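Side-chain contact in DocCel5: Type I dockerin repeat domain from A. cellulolyticus family 5 endoglucanase WP_010249057 S15I, I16N mutant (Acetivibrio cellulolyticus, PDB 5NRK), which probably anchors a family 5 endoglucanase to a cohesin module through its calcium-binding type I dockerin repeats, as dockerins do in cellulosome assembly: residues N42-K45 against S49-F52. Sequence-based numbering, arbitrary orientation.
With CA (calcium ion), chain F.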
ATOM      1  N   ASN B  42      -4.370  -3.826  20.255  1.00  9.90           N
ATOM      2  CA  ASN B  42      -4.077  -4.421  21.575  1.00 10.58           C
ATOM      3  C   ASN B  42      -3.883  -3.416  22.698  1.00 12.60           C
ATOM      4  O   ASN B  42      -3.606  -3.817  23.821  1.00 14.31           O
ATOM      5  CB  ASN B  42      -2.891  -5.389  21.478  1.00 10.50           C
ATOM      6  CG  ASN B  42      -1.652  -4.746  20.918  1.00  9.72           C
ATOM      7  OD1 ASN B  42      -1.606  -3.537  20.774  1.00  9.73           O
ATOM      8  ND2 ASN B  42      -0.632  -5.546  20.600  1.00  9.91           N
ATOM      9  N   GLY B  43      -4.065  -2.119  22.432  1.00 12.71           N
ATOM     10  CA  GLY B  43      -4.071  -1.126  23.495  1.00 13.60           C
ATOM     11  C   GLY B  43      -2.726  -0.687  24.031  1.00 14.71           C
ATOM     12  O   GLY B  43      -2.662  -0.029  25.071  1.00 17.40           O
ATOM     13  N   ASP B  44      -1.643  -1.024  23.329  1.00 13.45           N
ATOM     14  CA  ASP B  44      -0.318  -0.586  23.768  1.00 13.33           C
ATOM     15  C   ASP B  44       0.089   0.806  23.249  1.00 13.90           C
ATOM     16  O   ASP B  44       1.199   1.267  23.516  1.00 17.59           O
ATOM     17  CB  ASP B  44       0.764  -1.650  23.495  1.00 12.46           C
ATOM     18  CG  ASP B  44       1.036  -1.873  22.013  1.00 11.68           C
ATOM     19  OD1 ASP B  44       0.405  -1.209  21.160  1.00 11.43           O
ATOM     20  OD2 ASP B  44       1.881  -2.742  21.716  1.00 12.88           O
ATOM     21  N   LYS B  45      -0.816   1.455  22.522  1.00 14.47           N
ATOM     22  CA  LYS B  45      -0.640   2.806  21.984  1.00 16.45           C
ATOM     23  C   LYS B  45       0.413   2.893  20.871  1.00 16.61           C
ATOM     24  O   LYS B  45       0.863   3.981  20.514  1.00 18.04           O
ATOM     25  CB  LYS B  45      -0.373   3.837  23.100  1.00 22.24           C
ATOM     26  CG  LYS B  45      -1.395   3.847  24.219  1.00 26.88           C
ATOM     27  CD  LYS B  45      -2.634   4.586  23.767  1.00 37.38           C
ATOM     28  CE  LYS B  45      -3.647   4.723  24.892  1.00 48.76           C
ATOM     29  NZ  LYS B  45      -4.197   3.417  25.354  1.00 56.18           N
ATOM     30  N   SER B  49       3.569  -4.761  14.142  1.00  6.01           N
ATOM     31  CA  SER B  49       3.218  -6.055  13.586  1.00  5.73           C
ATOM     32  C   SER B  49       2.317  -6.902  14.473  1.00  5.84           C
ATOM     33  O   SER B  49       1.644  -7.798  13.979  1.00  5.98           O
ATOM     34  CB  SER B  49       4.471  -6.830  13.149  1.00  6.36           C
ATOM     35  OG  SER B  49       5.335  -7.077  14.232  1.00  7.24           O
ATOM     36  N   LEU B  50       2.261  -6.620  15.776  1.00  5.95           N
ATOM     37  CA  LEU B  50       1.285  -7.286  16.635  0.70  7.22           C
ATOM     38  C   LEU B  50      -0.137  -6.911  16.229  1.00  6.24           C
ATOM     39  O   LEU B  50      -1.047  -7.755  16.188  1.00  6.67           O
ATOM     40  CB  LEU B  50       1.484  -6.919  18.110  0.70  8.50           C
ATOM     41  CG  LEU B  50       2.807  -7.245  18.779  0.70 11.22           C
ATOM     42  CD1 LEU B  50       2.800  -6.859  20.239  0.70 13.06           C
ATOM     43  CD2 LEU B  50       3.077  -8.711  18.647  0.70 11.70           C
ATOM     44  N   ASP B  51      -0.337  -5.641  15.916  1.00  6.07           N
ATOM     45  CA  ASP B  51      -1.655  -5.187  15.437  1.00  6.49           C
ATOM     46  C   ASP B  51      -2.007  -5.813  14.094  1.00  6.29           C
ATOM     47  O   ASP B  51      -3.160  -6.210  13.860  1.00  6.80           O
ATOM     48  CB  ASP B  51      -1.672  -3.673  15.367  1.00  7.26           C
ATOM     49  CG  ASP B  51      -1.309  -3.069  16.685  1.00  7.69           C
ATOM     50  OD1 ASP B  51      -2.107  -3.180  17.649  1.00  7.29           O
ATOM     51  OD2 ASP B  51      -0.208  -2.500  16.823  1.00  8.21           O
ATOM     52  N   PHE B  52      -1.024  -5.931  13.206  1.00  6.06           N
ATOM     53  CA  PHE B  52      -1.195  -6.587  11.916  1.00  5.91           C
ATOM     54  C   PHE B  52      -1.665  -8.042  12.090  1.00  5.85           C
ATOM     55  O   PHE B  52      -2.581  -8.497  11.407  1.00  6.49           O
ATOM     56  CB  PHE B  52       0.137  -6.443  11.169  1.00  6.68           C
ATOM     57  CG  PHE B  52       0.148  -6.892   9.732  1.00  7.02           C
ATOM     58  CD1 PHE B  52      -0.783  -6.430   8.806  1.00  7.97           C
ATOM     59  CD2 PHE B  52       1.154  -7.726   9.293  1.00  7.91           C
ATOM     60  CE1 PHE B  52      -0.683  -6.811   7.478  1.00  7.52           C
ATOM     61  CE2 PHE B  52       1.242  -8.114   7.966  1.00  7.84           C
ATOM     62  CZ  PHE B  52       0.296  -7.686   7.074  1.00  7.93           C
TER
HETATM   63 CA    CA F 102      -0.653  -1.975  19.217  1.00  8.50          CA
HETATM   64  O   HOH W   1       1.192  -3.539  19.258  1.00  9.22           O
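Asn42 and Asp51 meet through a shared calcium ion in an EF-hand-type calcium loop of the dockerin fold, residues 42-45 lying in the loop and residues 49-52 opening helix 49-59. Their side chains cross at about a right angle, with the amide and carboxylate planes 71° apart, and both ends converge on the metal. Asn42 reaches it because its CG is tucked between the backbone N and carbonyl carbon (chi1 56°); the Asn42 OD1 to calcium distance is 2.4 Å. Asp51 arrives from the helix and binds in bidentate fashion: OD1 and OD2 each lie 2.5 Å from calcium. Asp44 contrasts with it. Asp44 OD1 sits 2.3 Å from the ion, but Asp44 OD2 stays 3.6 Å from it, so this carboxylate is monodentate. Asp44 OD2 instead accepts a hydrogen bond from a water whose oxygen is 2.7 Å away, and that water's oxygen is itself 2.4 Å from calcium. Asp40 OD1 and Ser46 O complete seven ligands, a coordination number common in EF-hands. The cation would offset the repulsion between the gathered carboxylates. Further bonds fix the rotation of the Asp51 carboxylate, since the backbone N of Asn48 donates to OD2 and that of Leu41 to OD1. Leu50, one residue earlier on the helix, crosses the Asn42 side chain at about a right angle, its CB 3.5 Å from the amide atom modelled as Asn42 ND2; it also packs on a polar side chain of another protein's chain. Across the ion, Asp44 OD1 and Asp51 OD2 remain 4.6 Å apart.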